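Local coordinates for protein alpha-fucosidase GH29 (Fusarium graminearum, PDB 4PSR) that hydrolyses alpha-L-fucosides as a glycoside hydrolase of family 29, probably releasing alpha-1,6-linked fucose from the innermost N-acetylglucosamine of glycoprotein glycans, at residues F227-P232 against H273-F278; S282-W287 against Y299-D304. One frame throughout, in Å; residues are numbered along the deposited sequence.

Contact 1: residues F227-P232 against H273-F278; sequences FSLDSP and HHDHGF. With MAN (alpha-D-mannopyranose), chain D.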
loop_
_atom_site.group_PDB
_atom_site.type_symbol
_atom_site.label_atom_id
_atom_site.label_comp_id
_atom_site.label_asym_id
_atom_site.label_seq_id
_atom_site.Cartn_x
_atom_site.Cartn_y
_atom_site.Cartn_z
ATOM N N PHE A 227 -0.111 -10.766 -8.023
ATOM C CA PHE A 227 1.030 -11.300 -8.780
ATOM C C PHE A 227 0.599 -12.274 -9.872
ATOM O O PHE A 227 -0.588 -12.562 -10.039
ATOM C CB PHE A 227 2.025 -11.978 -7.825
ATOM C CG PHE A 227 1.643 -13.366 -7.410
ATOM C CD1 PHE A 227 2.290 -14.462 -7.943
ATOM C CD2 PHE A 227 0.637 -13.599 -6.487
ATOM C CE1 PHE A 227 1.942 -15.765 -7.573
ATOM C CE2 PHE A 227 0.293 -14.900 -6.115
ATOM C CZ PHE A 227 0.955 -15.987 -6.664
ATOM N N SER A 228 1.588 -12.800 -10.597
ATOM C CA SER A 228 1.401 -13.700 -11.755
ATOM C C SER A 228 0.947 -12.922 -12.987
ATOM O O SER A 228 0.392 -13.514 -13.924
ATOM C CB SER A 228 0.492 -14.889 -11.453
ATOM O OG SER A 228 0.646 -15.866 -12.490
ATOM N N LEU A 229 1.215 -11.616 -13.030
ATOM C CA LEU A 229 1.080 -10.852 -14.255
ATOM C C LEU A 229 2.277 -11.168 -15.190
ATOM O O LEU A 229 2.088 -11.428 -16.393
ATOM C CB LEU A 229 0.965 -9.333 -13.976
ATOM C CG LEU A 229 -0.213 -8.921 -13.061
ATOM C CD1 LEU A 229 -0.207 -7.432 -12.930
ATOM C CD2 LEU A 229 -1.553 -9.406 -13.611
ATOM N N ASP A 230 3.485 -11.108 -14.627
ATOM C CA ASP A 230 4.715 -11.634 -15.278
ATOM C C ASP A 230 5.731 -11.795 -14.166
ATOM O O ASP A 230 6.622 -10.941 -13.996
ATOM C CB ASP A 230 5.221 -10.715 -16.398
ATOM C CG ASP A 230 6.416 -11.302 -17.175
ATOM O OD1 ASP A 230 6.687 -12.513 -16.965
ATOM O OD2 ASP A 230 7.027 -10.520 -17.966
ATOM N N SER A 231 5.562 -12.842 -13.385
ATOM C CA SER A 231 6.438 -13.095 -12.250
ATOM C C SER A 231 6.915 -14.535 -12.277
ATOM O O SER A 231 6.568 -15.358 -11.439
ATOM C CB SER A 231 5.759 -12.687 -10.940
ATOM O OG SER A 231 4.502 -13.288 -10.812
ATOM N N PRO A 232 7.761 -14.841 -13.277
ATOM C CA PRO A 232 8.331 -16.183 -13.397
ATOM C C PRO A 232 9.062 -16.585 -12.125
ATOM O O PRO A 232 9.767 -15.767 -11.505
ATOM C CB PRO A 232 9.275 -16.063 -14.603
ATOM C CG PRO A 232 9.630 -14.637 -14.680
ATOM C CD PRO A 232 8.392 -13.882 -14.194
ATOM N N HIS A 273 5.179 -5.298 -6.345
ATOM C CA HIS A 273 6.491 -4.693 -6.588
ATOM C C HIS A 273 7.454 -5.594 -7.346
ATOM O O HIS A 273 8.146 -5.141 -8.243
ATOM C CB HIS A 273 7.108 -4.248 -5.244
ATOM C CG HIS A 273 8.550 -3.838 -5.335
ATOM N ND1 HIS A 273 9.557 -4.497 -4.664
ATOM C CD2 HIS A 273 9.144 -2.825 -6.007
ATOM C CE1 HIS A 273 10.714 -3.911 -4.923
ATOM N NE2 HIS A 273 10.495 -2.897 -5.737
ATOM N N HIS A 274 7.478 -6.857 -6.979
ATOM C CA HIS A 274 8.443 -7.822 -7.537
ATOM C C HIS A 274 8.019 -8.340 -8.917
ATOM O O HIS A 274 8.810 -8.939 -9.637
ATOM C CB HIS A 274 8.599 -8.980 -6.572
ATOM C CG HIS A 274 7.365 -9.814 -6.413
ATOM N ND1 HIS A 274 7.118 -10.928 -7.189
ATOM C CD2 HIS A 274 6.309 -9.699 -5.572
ATOM C CE1 HIS A 274 5.970 -11.471 -6.824
ATOM N NE2 HIS A 274 5.462 -10.749 -5.842
ATOM N N ASP A 275 6.768 -8.107 -9.275
ATOM C CA ASP A 275 6.186 -8.586 -10.525
ATOM C C ASP A 275 6.624 -7.661 -11.662
ATOM O O ASP A 275 6.797 -6.437 -11.498
ATOM C CB ASP A 275 4.648 -8.584 -10.341
ATOM C CG ASP A 275 3.862 -9.307 -11.436
ATOM O OD1 ASP A 275 4.333 -9.428 -12.593
ATOM O OD2 ASP A 275 2.756 -9.811 -11.094
ATOM N N HIS A 276 6.842 -8.241 -12.843
ATOM C CA HIS A 276 7.304 -7.490 -13.998
ATOM C C HIS A 276 6.160 -7.201 -14.974
ATOM O O HIS A 276 6.368 -6.685 -16.063
ATOM C CB HIS A 276 8.423 -8.271 -14.712
ATOM C CG HIS A 276 9.621 -8.521 -13.851
ATOM N ND1 HIS A 276 10.506 -7.525 -13.504
ATOM C CD2 HIS A 276 10.066 -9.648 -13.253
ATOM C CE1 HIS A 276 11.456 -8.032 -12.737
ATOM N NE2 HIS A 276 11.208 -9.317 -12.563
ATOM N N GLY A 277 4.941 -7.549 -14.591
ATOM C CA GLY A 277 3.844 -7.515 -15.537
ATOM C C GLY A 277 3.390 -6.156 -16.018
ATOM O O GLY A 277 2.878 -6.031 -17.132
ATOM N N PHE A 278 3.513 -5.137 -15.159
ATOM C CA PHE A 278 3.264 -3.762 -15.546
ATOM C C PHE A 278 4.574 -2.972 -15.363
ATOM O O PHE A 278 5.562 -3.523 -14.841
ATOM C CB PHE A 278 2.164 -3.092 -14.671
ATOM C CG PHE A 278 0.757 -3.661 -14.814
ATOM C CD1 PHE A 278 0.374 -4.462 -15.878
ATOM C CD2 PHE A 278 -0.199 -3.343 -13.847
ATOM C CE1 PHE A 278 -0.933 -4.935 -15.970
ATOM C CE2 PHE A 278 -1.492 -3.795 -13.931
ATOM C CZ PHE A 278 -1.868 -4.601 -15.001
HETATM C C1 MAN D . 10.810 -13.612 -21.533
HETATM C C2 MAN D . 9.536 -12.790 -21.518
HETATM C C3 MAN D . 9.183 -12.376 -20.092
HETATM C C4 MAN D . 9.222 -13.549 -19.121
HETATM C C5 MAN D . 10.502 -14.374 -19.299
HETATM C C6 MAN D . 10.519 -15.698 -18.506
HETATM O O2 MAN D . 8.437 -13.565 -21.974
HETATM O O3 MAN D . 7.918 -11.766 -20.072
HETATM O O4 MAN D . 9.218 -13.033 -17.798
HETATM O O5 MAN D . 10.664 -14.714 -20.687
HETATM O O6 MAN D . 9.291 -16.394 -18.730
HETATM O O HOH W 1 6.340 -8.165 -18.795
#
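Asp275 binds the backbone of 227-232 with both carboxylate oxygens: OD1 accepts from Asp230 N at 2.8 Å and OD2 from Leu229 N at 3.1 Å, each through its syn lone pair. The carboxylate thus faces two successive amides, and a further bond to OD1 fixes its rotation, Gly277 N arriving from above the carboxylate plane at 2.8 Å. Asp275 CG lies opposite its backbone N (chi1 -169°), which carries the group across to the other loop. The chains are also joined in the reverse sense, His276 N donating to Asp230 O at 2.9 Å.

Asp230 binds a glycan mannose with its own carboxylate, the sugar O4 donating to OD1 and O3 to OD2, the latter at 2.6 Å. A water bridges OD2 to His276 O. Backbone meets side chain closely at Gly277, whose CA lies 3.6 Å from Asp230 CB and beside Leu229 CB. Farther along, Leu229 sets CD1 over the centre of one face of Phe278, 3.9 Å from the ring centroid, a CH-pi contact. Phe227 packs CB near His274 CE1, and its side chain lies about 4 Å from the bound fucose.

Asp275 OD1 and Gly277 N close an Asx turn that shapes the 273-278 loop, while the bonds to Leu229, Asp230 and His276 tie it to the loop after strand 222-225, its neighbour in the TIM barrel, beside the fucose site.

Contact 2: residues S282-W287 against Y299-D304; sequences SAVDDW and YWQTDD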
loop_
_atom_site.group_PDB
_atom_site.type_symbol
_atom_site.label_atom_id
_atom_site.label_comp_id
_atom_site.label_asym_id
_atom_site.label_seq_id
_atom_site.Cartn_x
_atom_site.Cartn_y
_atom_site.Cartn_z
ATOM N N SER A 282 3.540 3.814 -15.332
ATOM C CA SER A 282 2.107 4.052 -15.436
ATOM C C SER A 282 1.282 3.354 -14.361
ATOM O O SER A 282 0.100 3.674 -14.197
ATOM C CB SER A 282 1.606 3.669 -16.841
ATOM O OG SER A 282 1.814 2.329 -17.083
ATOM N N ALA A 283 1.886 2.409 -13.657
ATOM C CA ALA A 283 1.234 1.660 -12.574
ATOM C C ALA A 283 2.028 1.865 -11.299
ATOM O O ALA A 283 3.233 2.133 -11.346
ATOM C CB ALA A 283 1.150 0.179 -12.922
ATOM N N VAL A 284 1.361 1.767 -10.156
ATOM C CA VAL A 284 1.970 1.987 -8.855
ATOM C C VAL A 284 2.446 0.675 -8.260
ATOM O O VAL A 284 1.682 -0.292 -8.177
ATOM C CB VAL A 284 0.959 2.693 -7.903
ATOM C CG1 VAL A 284 1.560 2.870 -6.516
ATOM C CG2 VAL A 284 0.565 4.027 -8.489
ATOM N N ASP A 285 3.708 0.624 -7.845
ATOM C CA ASP A 285 4.276 -0.565 -7.203
ATOM C C ASP A 285 3.664 -0.777 -5.831
ATOM O O ASP A 285 3.595 0.167 -5.016
ATOM C CB ASP A 285 5.804 -0.418 -6.986
ATOM C CG ASP A 285 6.628 -0.487 -8.255
ATOM O OD1 ASP A 285 6.098 -0.332 -9.366
ATOM O OD2 ASP A 285 7.862 -0.624 -8.076
ATOM N N ASP A 286 3.242 -2.009 -5.550
ATOM C CA ASP A 286 2.634 -2.384 -4.272
ATOM C C ASP A 286 3.595 -3.321 -3.557
ATOM O O ASP A 286 3.806 -4.479 -3.951
ATOM C CB ASP A 286 1.284 -3.048 -4.543
ATOM C CG ASP A 286 0.551 -3.409 -3.302
ATOM O OD1 ASP A 286 -0.116 -4.486 -3.306
ATOM O OD2 ASP A 286 0.590 -2.635 -2.328
ATOM N N TRP A 287 4.260 -2.802 -2.542
ATOM C CA TRP A 287 5.272 -3.552 -1.823
ATOM C C TRP A 287 4.698 -4.582 -0.904
ATOM O O TRP A 287 3.582 -4.423 -0.386
ATOM C CB TRP A 287 6.111 -2.586 -0.991
ATOM C CG TRP A 287 7.143 -1.879 -1.800
ATOM C CD1 TRP A 287 6.927 -0.965 -2.774
ATOM C CD2 TRP A 287 8.559 -2.048 -1.717
ATOM N NE1 TRP A 287 8.118 -0.540 -3.308
ATOM C CE2 TRP A 287 9.136 -1.200 -2.676
ATOM C CE3 TRP A 287 9.397 -2.837 -0.922
ATOM C CZ2 TRP A 287 10.522 -1.108 -2.862
ATOM C CZ3 TRP A 287 10.770 -2.759 -1.126
ATOM C CH2 TRP A 287 11.314 -1.894 -2.070
ATOM N N TYR A 299 6.366 7.434 -6.057
ATOM C CA TYR A 299 5.271 7.115 -5.118
ATOM C C TYR A 299 4.809 5.669 -5.262
ATOM O O TYR A 299 4.601 5.175 -6.375
ATOM C CB TYR A 299 4.087 8.068 -5.372
ATOM C CG TYR A 299 3.291 8.318 -4.107
ATOM C CD1 TYR A 299 3.610 9.373 -3.252
ATOM C CD2 TYR A 299 2.263 7.453 -3.726
ATOM C CE1 TYR A 299 2.928 9.561 -2.070
ATOM C CE2 TYR A 299 1.563 7.647 -2.529
ATOM C CZ TYR A 299 1.926 8.689 -1.725
ATOM O OH TYR A 299 1.297 8.898 -0.544
ATOM N N TRP A 300 4.628 4.994 -4.134
ATOM C CA TRP A 300 4.330 3.560 -4.083
ATOM C C TRP A 300 3.227 3.306 -3.040
ATOM O O TRP A 300 2.747 4.252 -2.363
ATOM C CB TRP A 300 5.624 2.756 -3.744
ATOM C CG TRP A 300 6.273 3.281 -2.514
ATOM C CD1 TRP A 300 7.149 4.308 -2.449
ATOM C CD2 TRP A 300 6.007 2.892 -1.155
ATOM N NE1 TRP A 300 7.465 4.581 -1.132
ATOM C CE2 TRP A 300 6.757 3.740 -0.321
ATOM C CE3 TRP A 300 5.205 1.916 -0.569
ATOM C CZ2 TRP A 300 6.737 3.631 1.070
ATOM C CZ3 TRP A 300 5.170 1.814 0.820
ATOM C CH2 TRP A 300 5.944 2.676 1.622
ATOM N N GLN A 301 2.795 2.064 -2.887
ATOM C CA GLN A 301 1.914 1.715 -1.771
ATOM C C GLN A 301 2.275 0.351 -1.241
ATOM O O GLN A 301 3.131 -0.337 -1.828
ATOM C CB GLN A 301 0.418 1.812 -2.126
ATOM C CG GLN A 301 -0.111 0.715 -3.061
ATOM C CD GLN A 301 -1.586 0.465 -2.841
ATOM O OE1 GLN A 301 -2.427 1.335 -3.139
ATOM N NE2 GLN A 301 -1.907 -0.675 -2.233
ATOM N N THR A 302 1.641 -0.035 -0.144
ATOM C CA THR A 302 1.803 -1.352 0.432
ATOM C C THR A 302 0.467 -1.743 1.067
ATOM O O THR A 302 -0.379 -0.880 1.360
ATOM C CB THR A 302 2.983 -1.400 1.398
ATOM O OG1 THR A 302 3.206 -2.738 1.855
ATOM C CG2 THR A 302 2.725 -0.531 2.605
ATOM N N ASP A 303 0.282 -3.031 1.285
ATOM C CA ASP A 303 -0.913 -3.542 1.971
ATOM C C ASP A 303 -0.561 -4.079 3.360
ATOM O O ASP A 303 0.512 -4.656 3.553
ATOM C CB ASP A 303 -1.579 -4.665 1.175
ATOM C CG ASP A 303 -1.581 -4.390 -0.289
ATOM O OD1 ASP A 303 -2.184 -3.384 -0.705
ATOM O OD2 ASP A 303 -0.924 -5.177 -1.029
ATOM N N ASP A 304 -1.449 -3.909 4.332
ATOM C CA ASP A 304 -1.252 -4.473 5.656
ATOM C C ASP A 304 -2.579 -5.073 6.108
ATOM O O ASP A 304 -3.543 -5.047 5.358
ATOM C CB ASP A 304 -0.774 -3.420 6.643
ATOM C CG ASP A 304 0.249 -3.978 7.622
ATOM O OD1 ASP A 304 0.001 -5.060 8.214
ATOM O OD2 ASP A 304 1.305 -3.339 7.785
HETATM O O HOH W 2 5.582 2.950 -7.786
HETATM O O HOH W 3 1.436 -6.127 -0.033
#
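Two backbone bonds hold strand 284-287 to strand 300-304 around Gln301: its N donates to Asp285 O at 3.0 Å, almost straight (172° at the hydrogen), and its O accepts from Trp287 N at 2.8 Å. Asp286, paired with Gln301 in parallel register, lies between them, and its CA-H also points at Gln301 O.

Packing is tightest on the face bearing Asp286 and Gln301. Gln301 NE2 donates to Asp286 OD2 at 3.2 Å; the acceptor lies near the amide plane, but the donor stands well above the carboxylate, the two planes being 80° apart. With CG opposite its backbone N (chi1 -177°), Asp286 reaches along the neighbouring strand to Asp303, where OD1 comes within 2.5 Å of Asp303 OD2. Asp303 OD1 also accepts from Trp224 NE1, and Gln301 OE1 is bonded to Tyr24 OH.

The end at Trp287, which is partly exposed, is less enclosed. Thr302 OG1 donates to Trp287 O at 2.8 Å from above the carbonyl plane, and a water links that same oxygen to Asp303 OD2. The indoles of Trp287 and Trp300 meet obliquely, CD1 to CE3 at 4.0 Å. At the start of the strands another water spans Asp285 N and Tyr299 O, and Val284 CG1 packs on Trp300 CA at 3.8 Å.

Such parallel pairing joins the neighbouring strands 284-287 and 300-305 in the closed eight-stranded TIM barrel.

In the fold
The centre of contact 2, in the barrel wall, lies about 5 Å from the centre of the chain, whereas that of contact 1 lies about 16 Å from the same point; contact 1 joins loops beyond the ends of two earlier strands and has exposed histidines at its margin. The pairing of 282-287 with 299-304 rests on regular backbone bonds and a buried cluster of acids and amide; that of 227-232 with 273-278 relies on one carboxylate gripping irregular backbone, with a glycan mannose held by Asp230. The two contacts meet at His273, whose N probably donates to Asp286 O, while Phe278 CB packs against Ala283 CB.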